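Local coordinates for DNA polymerase III subunit beta (Deinococcus radiodurans, PDB 4TRT), which probably tethers DNA polymerases and other proteins to DNA and so confers processivity, forming a ring-shaped head-to-tail homodimer around the duplex, at residues A260-A265 and H319-L324; T284-A289 and R295-L300; A331-S336 and A342-V347. All blocks are in the same frame, centred on the assembly; numbering follows the deposited sequence.

All three contacts lie in the C-terminal domain of the clamp. Going along the chain, helix 254-265 comes first and packs against helix 317-324, so contact 1 closes a loop of 53 residues. Contact 2 is nested inside that loop: strands 284-290 and 294-301 fold back on each other as a hairpin, which helix 254-265 covers from one side. Once contact 1 has closed, the chain passes into strand 330-335 and turns back through strand 342-346, making the hairpin of contact 3 in series. Val320, Ala323 and Leu324 of helix 317-324 pack on Phe344 of this second hairpin. The helix pair thus bridges two separate sheets, and contacts 1 and 2 also touch the second subunit.

Contact 1 of 3, residues A260-A265 and H319-L324; sequences AVNRVA and HVLDAL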
# COMPACT_ATOMS: atom_id res chain seq x y z
N ALA A 260 0.27 -22.09 -9.29
CA ALA A 260 1.26 -22.67 -10.17
C ALA A 260 1.56 -21.77 -11.37
O ALA A 260 2.72 -21.61 -11.74
CB ALA A 260 0.82 -24.06 -10.63
N VAL A 261 0.52 -21.16 -11.97
CA VAL A 261 0.71 -20.27 -13.12
C VAL A 261 1.49 -19.06 -12.65
O VAL A 261 2.48 -18.64 -13.28
CB VAL A 261 -0.63 -19.87 -13.77
CG1 VAL A 261 -0.46 -18.72 -14.74
CG2 VAL A 261 -1.24 -21.08 -14.48
N ASN A 262 1.08 -18.51 -11.51
CA ASN A 262 1.76 -17.37 -10.93
C ASN A 262 3.26 -17.62 -10.73
O ASN A 262 4.09 -16.81 -11.16
CB ASN A 262 1.14 -16.97 -9.59
CG ASN A 262 1.80 -15.73 -9.01
OD1 ASN A 262 1.67 -14.65 -9.57
ND2 ASN A 262 2.56 -15.90 -7.94
N ARG A 263 3.61 -18.71 -10.07
CA ARG A 263 5.02 -18.93 -9.73
C ARG A 263 5.89 -19.21 -10.97
O ARG A 263 7.00 -18.68 -11.07
CB ARG A 263 5.19 -20.01 -8.66
CG ARG A 263 4.88 -21.44 -9.08
CD ARG A 263 5.30 -22.42 -7.99
NE ARG A 263 4.55 -22.20 -6.75
CZ ARG A 263 3.40 -22.81 -6.44
NH1 ARG A 263 2.83 -23.71 -7.23
NH2 ARG A 263 2.82 -22.50 -5.29
N VAL A 264 5.36 -19.98 -11.92
CA VAL A 264 6.11 -20.31 -13.14
C VAL A 264 6.30 -19.09 -14.04
O VAL A 264 7.35 -18.93 -14.66
CB VAL A 264 5.42 -21.47 -13.89
CG1 VAL A 264 6.01 -21.66 -15.28
CG2 VAL A 264 5.58 -22.75 -13.08
N ALA A 265 5.31 -18.21 -14.08
CA ALA A 265 5.33 -17.03 -14.96
C ALA A 265 6.48 -16.07 -14.64
O ALA A 265 6.88 -15.26 -15.49
CB ALA A 265 3.98 -16.30 -14.89
N HIS A 319 -2.94 -13.32 -19.06
CA HIS A 319 -4.32 -13.56 -19.51
C HIS A 319 -4.90 -14.79 -18.87
O HIS A 319 -6.09 -14.85 -18.59
CB HIS A 319 -4.40 -13.60 -21.04
CG HIS A 319 -4.06 -12.26 -21.67
ND1 HIS A 319 -4.19 -12.02 -22.99
CD2 HIS A 319 -3.57 -11.07 -21.11
CE1 HIS A 319 -3.81 -10.75 -23.26
NE2 HIS A 319 -3.43 -10.18 -22.10
N VAL A 320 -4.06 -15.78 -18.59
CA VAL A 320 -4.49 -16.99 -17.89
C VAL A 320 -4.99 -16.63 -16.49
O VAL A 320 -6.07 -17.04 -16.08
CB VAL A 320 -3.38 -18.07 -17.81
CG1 VAL A 320 -3.75 -19.14 -16.80
CG2 VAL A 320 -3.13 -18.70 -19.18
N LEU A 321 -4.20 -15.84 -15.78
CA LEU A 321 -4.55 -15.42 -14.43
C LEU A 321 -5.79 -14.54 -14.43
O LEU A 321 -6.65 -14.69 -13.55
CB LEU A 321 -3.38 -14.72 -13.74
CG LEU A 321 -2.19 -15.64 -13.43
CD1 LEU A 321 -1.07 -14.86 -12.76
CD2 LEU A 321 -2.61 -16.83 -12.58
N ASP A 322 -5.90 -13.64 -15.41
CA ASP A 322 -7.12 -12.84 -15.59
C ASP A 322 -8.33 -13.76 -15.71
O ASP A 322 -9.34 -13.56 -15.04
CB ASP A 322 -7.09 -12.01 -16.89
CG ASP A 322 -6.15 -10.82 -16.84
OD1 ASP A 322 -5.76 -10.36 -15.75
OD2 ASP A 322 -5.85 -10.30 -17.93
N ALA A 323 -8.23 -14.76 -16.59
CA ALA A 323 -9.34 -15.65 -16.90
C ALA A 323 -9.72 -16.53 -15.70
O ALA A 323 -10.91 -16.79 -15.48
CB ALA A 323 -9.01 -16.52 -18.11
N LEU A 324 -8.73 -16.99 -14.94
CA LEU A 324 -8.97 -17.83 -13.77
C LEU A 324 -9.49 -17.09 -12.55
O LEU A 324 -10.06 -17.72 -11.63
CB LEU A 324 -7.70 -18.58 -13.36
CG LEU A 324 -7.23 -19.61 -14.36
CD1 LEU A 324 -5.90 -20.17 -13.88
CD2 LEU A 324 -8.27 -20.72 -14.52
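Val261 and Leu321 meet where two helices of the sliding-clamp fold run side by side; in clamps of this family, helix pairs of this kind line the inside of the ring and sheets form its outside. The segments are nearly antiparallel, at 163° between their N-to-C directions, and their axes come no closer than 10.2 Å. A few side chains therefore span the gap, and the buried surface is small, 178 Å². Val261 and Leu321 point toward each other's helix and lie alongside each other, running opposite ways. In Val261 the methyl CG1 stands anti to the backbone N (chi1 167°), which carries it to the branch point of Leu321: CG1 is 3.6 Å from Leu321 CD2 and 3.8 Å from Leu321 CG. Val320, one residue earlier on the second helix, comes in aslant and presents a single methyl. Its CG1 sits against both prongs of Val261, 3.9 Å from CG1 and the same from CG2. Val261 also rests on Leu287 of strand 284-290 and Val320 on Met357 of strand 353-357, so each valine joins the helix pair to a sheet. Leu321, partly exposed, closes the apolar layer at its rim. Asn262, exposed and flanking it, packs on Asn81 of the second subunit, which places this end of the contact close to the dimer interface. Toward Leu321 it makes only a loose van der Waals approach, with Asn262 OD1 4.2 Å from Leu321 CD1.

Contact 2 of 3, residues T284-A289 and R295-L300; sequences TLRLAA and RAQDTL
Arg286 and Gln297 stack their flat groups on the side of the hairpin that also carries Thr284, Ala288 and Thr299. Gln297 NE2 lies over the centre of one guanidinium face, 3.4 Å above its plane, and the guanidinium and amide planes are 25° apart. Both nitrogens are donors, so the 3.5 Å between Arg286 NH1 and Gln297 NE2 is a stacking distance and not a hydrogen bond. A bend at chi3 (75°) turns the guanidinium so that one face meets the amide, while Glu277 on the adjoining strand holds its NH2 in a salt bridge. Closer to the backbone, Arg286 CG lies 3.6 Å from Thr299 OG1, and Thr284 CB touches Thr299 CG2 at 3.8 Å. The main chains form a regular antiparallel hairpin: Leu285 with Leu300, Leu287 with Asp298 and Ala289 with Ala296 are hydrogen-bonded pairs, each joined by two N-H...O bonds. The shortest of the six runs from Leu285 N to Leu300 O, at 2.7 Å. Between them, Arg286-Thr299 and Ala288-Gln297 are non-hydrogen-bonded pairs, the second with Ala288 CB 4.0 Å from Gln297 CG. The other face, with Leu285, Leu287, Ala289, Ala296, Asp298 and Leu300, is largely apolar, and the buried Asp298 carboxylate has a salt bridge to Arg263. Helix 254-265 lies on this face, strand 275-281 pairs with 284-290, and strand 294-301 pairs antiparallel with a strand of the second subunit, so that the sheet continues across the dimer interface.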
# COMPACT_ATOMS: atom_id res chain seq x y z
N THR A 284 -1.69 -35.52 -15.46
CA THR A 284 -0.98 -34.36 -14.92
C THR A 284 -1.04 -33.17 -15.86
O THR A 284 -1.18 -33.32 -17.07
CB THR A 284 0.51 -34.67 -14.61
OG1 THR A 284 1.24 -34.85 -15.83
CG2 THR A 284 0.67 -35.90 -13.68
N LEU A 285 -0.96 -31.97 -15.29
CA LEU A 285 -0.76 -30.75 -16.05
C LEU A 285 0.59 -30.20 -15.64
O LEU A 285 0.83 -29.93 -14.46
CB LEU A 285 -1.87 -29.74 -15.77
CG LEU A 285 -1.64 -28.31 -16.28
CD1 LEU A 285 -1.51 -28.28 -17.81
CD2 LEU A 285 -2.77 -27.40 -15.82
N ARG A 286 1.48 -30.04 -16.61
CA ARG A 286 2.76 -29.40 -16.36
C ARG A 286 2.74 -28.00 -16.95
O ARG A 286 2.37 -27.80 -18.11
CB ARG A 286 3.90 -30.21 -16.97
CG ARG A 286 5.26 -29.75 -16.50
CD ARG A 286 6.36 -30.40 -17.30
NE ARG A 286 6.47 -29.80 -18.62
CZ ARG A 286 7.31 -30.22 -19.56
NH1 ARG A 286 8.11 -31.26 -19.34
NH2 ARG A 286 7.34 -29.61 -20.74
N LEU A 287 3.16 -27.03 -16.15
CA LEU A 287 3.31 -25.66 -16.60
C LEU A 287 4.79 -25.38 -16.74
O LEU A 287 5.57 -25.77 -15.86
CB LEU A 287 2.71 -24.71 -15.58
CG LEU A 287 1.24 -25.02 -15.30
CD1 LEU A 287 0.77 -24.09 -14.21
CD2 LEU A 287 0.42 -24.82 -16.57
N ALA A 288 5.19 -24.73 -17.83
CA ALA A 288 6.61 -24.43 -18.09
C ALA A 288 6.77 -23.03 -18.65
O ALA A 288 5.94 -22.56 -19.44
CB ALA A 288 7.23 -25.44 -19.05
N ALA A 289 7.83 -22.36 -18.23
CA ALA A 289 8.22 -21.09 -18.81
C ALA A 289 9.73 -20.99 -18.76
O ALA A 289 10.40 -21.66 -17.95
CB ALA A 289 7.57 -19.93 -18.07
N ARG A 295 14.60 -21.15 -16.13
CA ARG A 295 13.41 -21.88 -16.59
C ARG A 295 12.71 -22.50 -15.39
O ARG A 295 13.36 -22.83 -14.39
CB ARG A 295 13.82 -22.94 -17.63
CG ARG A 295 14.34 -24.24 -17.05
CD ARG A 295 15.40 -24.93 -17.92
NE ARG A 295 15.53 -26.36 -17.57
CZ ARG A 295 16.67 -27.05 -17.61
NH1 ARG A 295 17.83 -26.48 -17.95
NH2 ARG A 295 16.66 -28.34 -17.27
N ALA A 296 11.38 -22.63 -15.49
CA ALA A 296 10.55 -23.13 -14.39
C ALA A 296 9.60 -24.16 -14.91
O ALA A 296 9.04 -23.96 -15.99
CB ALA A 296 9.74 -21.99 -13.78
N GLN A 297 9.36 -25.20 -14.11
CA GLN A 297 8.27 -26.14 -14.36
C GLN A 297 7.56 -26.47 -13.06
O GLN A 297 8.20 -26.63 -12.02
CB GLN A 297 8.82 -27.45 -14.92
CG GLN A 297 9.40 -27.34 -16.32
CD GLN A 297 9.93 -28.66 -16.86
OE1 GLN A 297 10.14 -29.61 -16.11
NE2 GLN A 297 10.17 -28.71 -18.17
N ASP A 298 6.23 -26.56 -13.13
CA ASP A 298 5.42 -27.04 -12.01
C ASP A 298 4.44 -28.09 -12.52
O ASP A 298 3.87 -27.93 -13.61
CB ASP A 298 4.67 -25.88 -11.36
CG ASP A 298 4.37 -26.12 -9.89
OD1 ASP A 298 4.62 -27.23 -9.37
OD2 ASP A 298 3.86 -25.18 -9.25
N THR A 299 4.26 -29.16 -11.76
CA THR A 299 3.40 -30.28 -12.21
C THR A 299 2.26 -30.50 -11.22
O THR A 299 2.51 -30.60 -10.01
CB THR A 299 4.22 -31.58 -12.39
OG1 THR A 299 5.30 -31.35 -13.31
CG2 THR A 299 3.35 -32.74 -12.92
N LEU A 300 1.03 -30.55 -11.74
CA LEU A 300 -0.18 -30.74 -10.95
C LEU A 300 -0.91 -32.01 -11.37
O LEU A 300 -1.01 -32.29 -12.56
CB LEU A 300 -1.14 -29.55 -11.13
CG LEU A 300 -0.69 -28.16 -10.71
CD1 LEU A 300 -1.69 -27.11 -11.17
CD2 LEU A 300 -0.49 -28.10 -9.20

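Contact 3 of 3, residues A331-S336 and A342-V347; sequences AELLFS and AIFRAV. Unlike the reference sequence in segment 342-347: Val347 (reference Arg).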
# COMPACT_ATOMS: atom_id res chain seq x y z
N ALA A 331 -11.48 -25.79 -11.15
CA ALA A 331 -11.53 -25.26 -12.50
C ALA A 331 -11.71 -26.40 -13.49
O ALA A 331 -11.21 -27.49 -13.28
CB ALA A 331 -10.25 -24.48 -12.80
N GLU A 332 -12.43 -26.10 -14.58
CA GLU A 332 -12.60 -26.98 -15.71
C GLU A 332 -11.97 -26.28 -16.90
O GLU A 332 -12.32 -25.14 -17.22
CB GLU A 332 -14.10 -27.17 -15.97
CG GLU A 332 -14.54 -28.57 -16.26
CD GLU A 332 -16.07 -28.68 -16.24
OE1 GLU A 332 -16.71 -28.07 -17.10
OE2 GLU A 332 -16.63 -29.37 -15.35
N LEU A 333 -11.01 -26.93 -17.54
CA LEU A 333 -10.33 -26.37 -18.72
C LEU A 333 -10.74 -27.22 -19.91
O LEU A 333 -10.51 -28.44 -19.91
CB LEU A 333 -8.80 -26.41 -18.55
CG LEU A 333 -8.23 -26.05 -17.18
CD1 LEU A 333 -6.72 -26.21 -17.18
CD2 LEU A 333 -8.66 -24.64 -16.76
N LEU A 334 -11.32 -26.59 -20.92
CA LEU A 334 -11.80 -27.28 -22.10
C LEU A 334 -10.99 -26.81 -23.30
O LEU A 334 -11.02 -25.63 -23.66
CB LEU A 334 -13.26 -26.95 -22.32
CG LEU A 334 -14.24 -27.17 -21.16
CD1 LEU A 334 -15.61 -26.64 -21.58
CD2 LEU A 334 -14.32 -28.63 -20.77
N PHE A 335 -10.28 -27.75 -23.93
CA PHE A 335 -9.36 -27.45 -25.02
C PHE A 335 -9.91 -27.97 -26.34
O PHE A 335 -10.42 -29.10 -26.41
CB PHE A 335 -8.01 -28.11 -24.75
CG PHE A 335 -7.36 -27.64 -23.50
CD1 PHE A 335 -6.89 -26.34 -23.40
CD2 PHE A 335 -7.22 -28.49 -22.41
CE1 PHE A 335 -6.26 -25.90 -22.25
CE2 PHE A 335 -6.61 -28.06 -21.25
CZ PHE A 335 -6.12 -26.76 -21.18
N SER A 336 -9.85 -27.13 -27.37
CA SER A 336 -10.32 -27.52 -28.68
C SER A 336 -9.17 -28.01 -29.57
O SER A 336 -9.42 -28.51 -30.65
CB SER A 336 -11.08 -26.37 -29.36
OG SER A 336 -10.24 -25.26 -29.62
N ALA A 342 -9.52 -22.08 -26.05
CA ALA A 342 -9.88 -22.88 -24.89
C ALA A 342 -10.94 -22.16 -24.06
O ALA A 342 -11.05 -20.94 -24.12
CB ALA A 342 -8.65 -23.14 -24.04
N ILE A 343 -11.69 -22.93 -23.27
CA ILE A 343 -12.65 -22.36 -22.31
C ILE A 343 -12.18 -22.72 -20.90
O ILE A 343 -11.85 -23.88 -20.64
CB ILE A 343 -14.08 -22.90 -22.55
CG1 ILE A 343 -14.60 -22.48 -23.93
CG2 ILE A 343 -15.03 -22.41 -21.48
CD1 ILE A 343 -15.87 -23.22 -24.33
N PHE A 344 -12.12 -21.71 -20.02
CA PHE A 344 -11.88 -21.92 -18.60
C PHE A 344 -13.16 -21.53 -17.85
O PHE A 344 -13.75 -20.48 -18.11
CB PHE A 344 -10.72 -21.07 -18.06
CG PHE A 344 -9.38 -21.31 -18.72
CD1 PHE A 344 -9.16 -22.38 -19.57
CD2 PHE A 344 -8.31 -20.48 -18.39
CE1 PHE A 344 -7.92 -22.58 -20.14
CE2 PHE A 344 -7.06 -20.68 -18.93
CZ PHE A 344 -6.87 -21.72 -19.83
N ARG A 345 -13.61 -22.40 -16.96
CA ARG A 345 -14.81 -22.13 -16.17
C ARG A 345 -14.77 -22.92 -14.85
O ARG A 345 -13.87 -23.73 -14.64
CB ARG A 345 -16.06 -22.48 -16.98
CG ARG A 345 -16.14 -23.92 -17.43
CD ARG A 345 -17.36 -24.20 -18.29
NE ARG A 345 -17.63 -25.63 -18.23
CZ ARG A 345 -18.66 -26.24 -18.78
NH1 ARG A 345 -19.56 -25.57 -19.49
NH2 ARG A 345 -18.79 -27.55 -18.62
N ALA A 346 -15.73 -22.66 -13.95
CA ALA A 346 -15.94 -23.52 -12.77
C ALA A 346 -16.62 -24.81 -13.20
O ALA A 346 -17.23 -24.87 -14.27
CB ALA A 346 -16.75 -22.80 -11.69
N VAL A 347 -16.54 -25.86 -12.38
CA VAL A 347 -17.18 -27.14 -12.67
C VAL A 347 -18.65 -26.96 -13.15
O VAL A 347 -19.44 -26.29 -12.50
CB VAL A 347 -17.12 -28.09 -11.45
CG1 VAL A 347 -17.99 -29.33 -11.65
CG2 VAL A 347 -15.68 -28.49 -11.18
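Glu332 and Arg345 run side by side and form a salt bridge in which one carboxylate oxygen takes two bonds: Glu332 OE1 accepts from Arg345 NH2 at 2.6 Å and from Arg345 NE at 2.8 Å. OE1 lies in the guanidinium plane, although the carboxylate is turned 50° from it; Glu332 OE2 is held by Gly348 N. Arg345 CG sits between its backbone N and carbonyl carbon (chi1 60°), and the chain then extends alongside the glutamate. Leu334 CD1 lies over one face of the guanidinium, 4.0 Å from Arg345 NE. Backbone bonds link Glu332 with Arg345 and Leu334 with Ile343, two to each pair, making an antiparallel beta hairpin within the larger sheet, flanked by strands 248-253 and 353-357. Apolar contacts lie on both faces of the hairpin. Beside the arginine, Leu334 CB meets Ile343 CB at 4.1 Å. On the opposite face, Leu333 CD2 makes a CH-pi contact with Phe344, 4.0 Å from the ring centroid. Phe335 CE1 approaches the edge of the Phe344 ring, and Phe335 CD1 rests 3.7 Å from Ala342 CB, while Phe344 packs against helix 317-324.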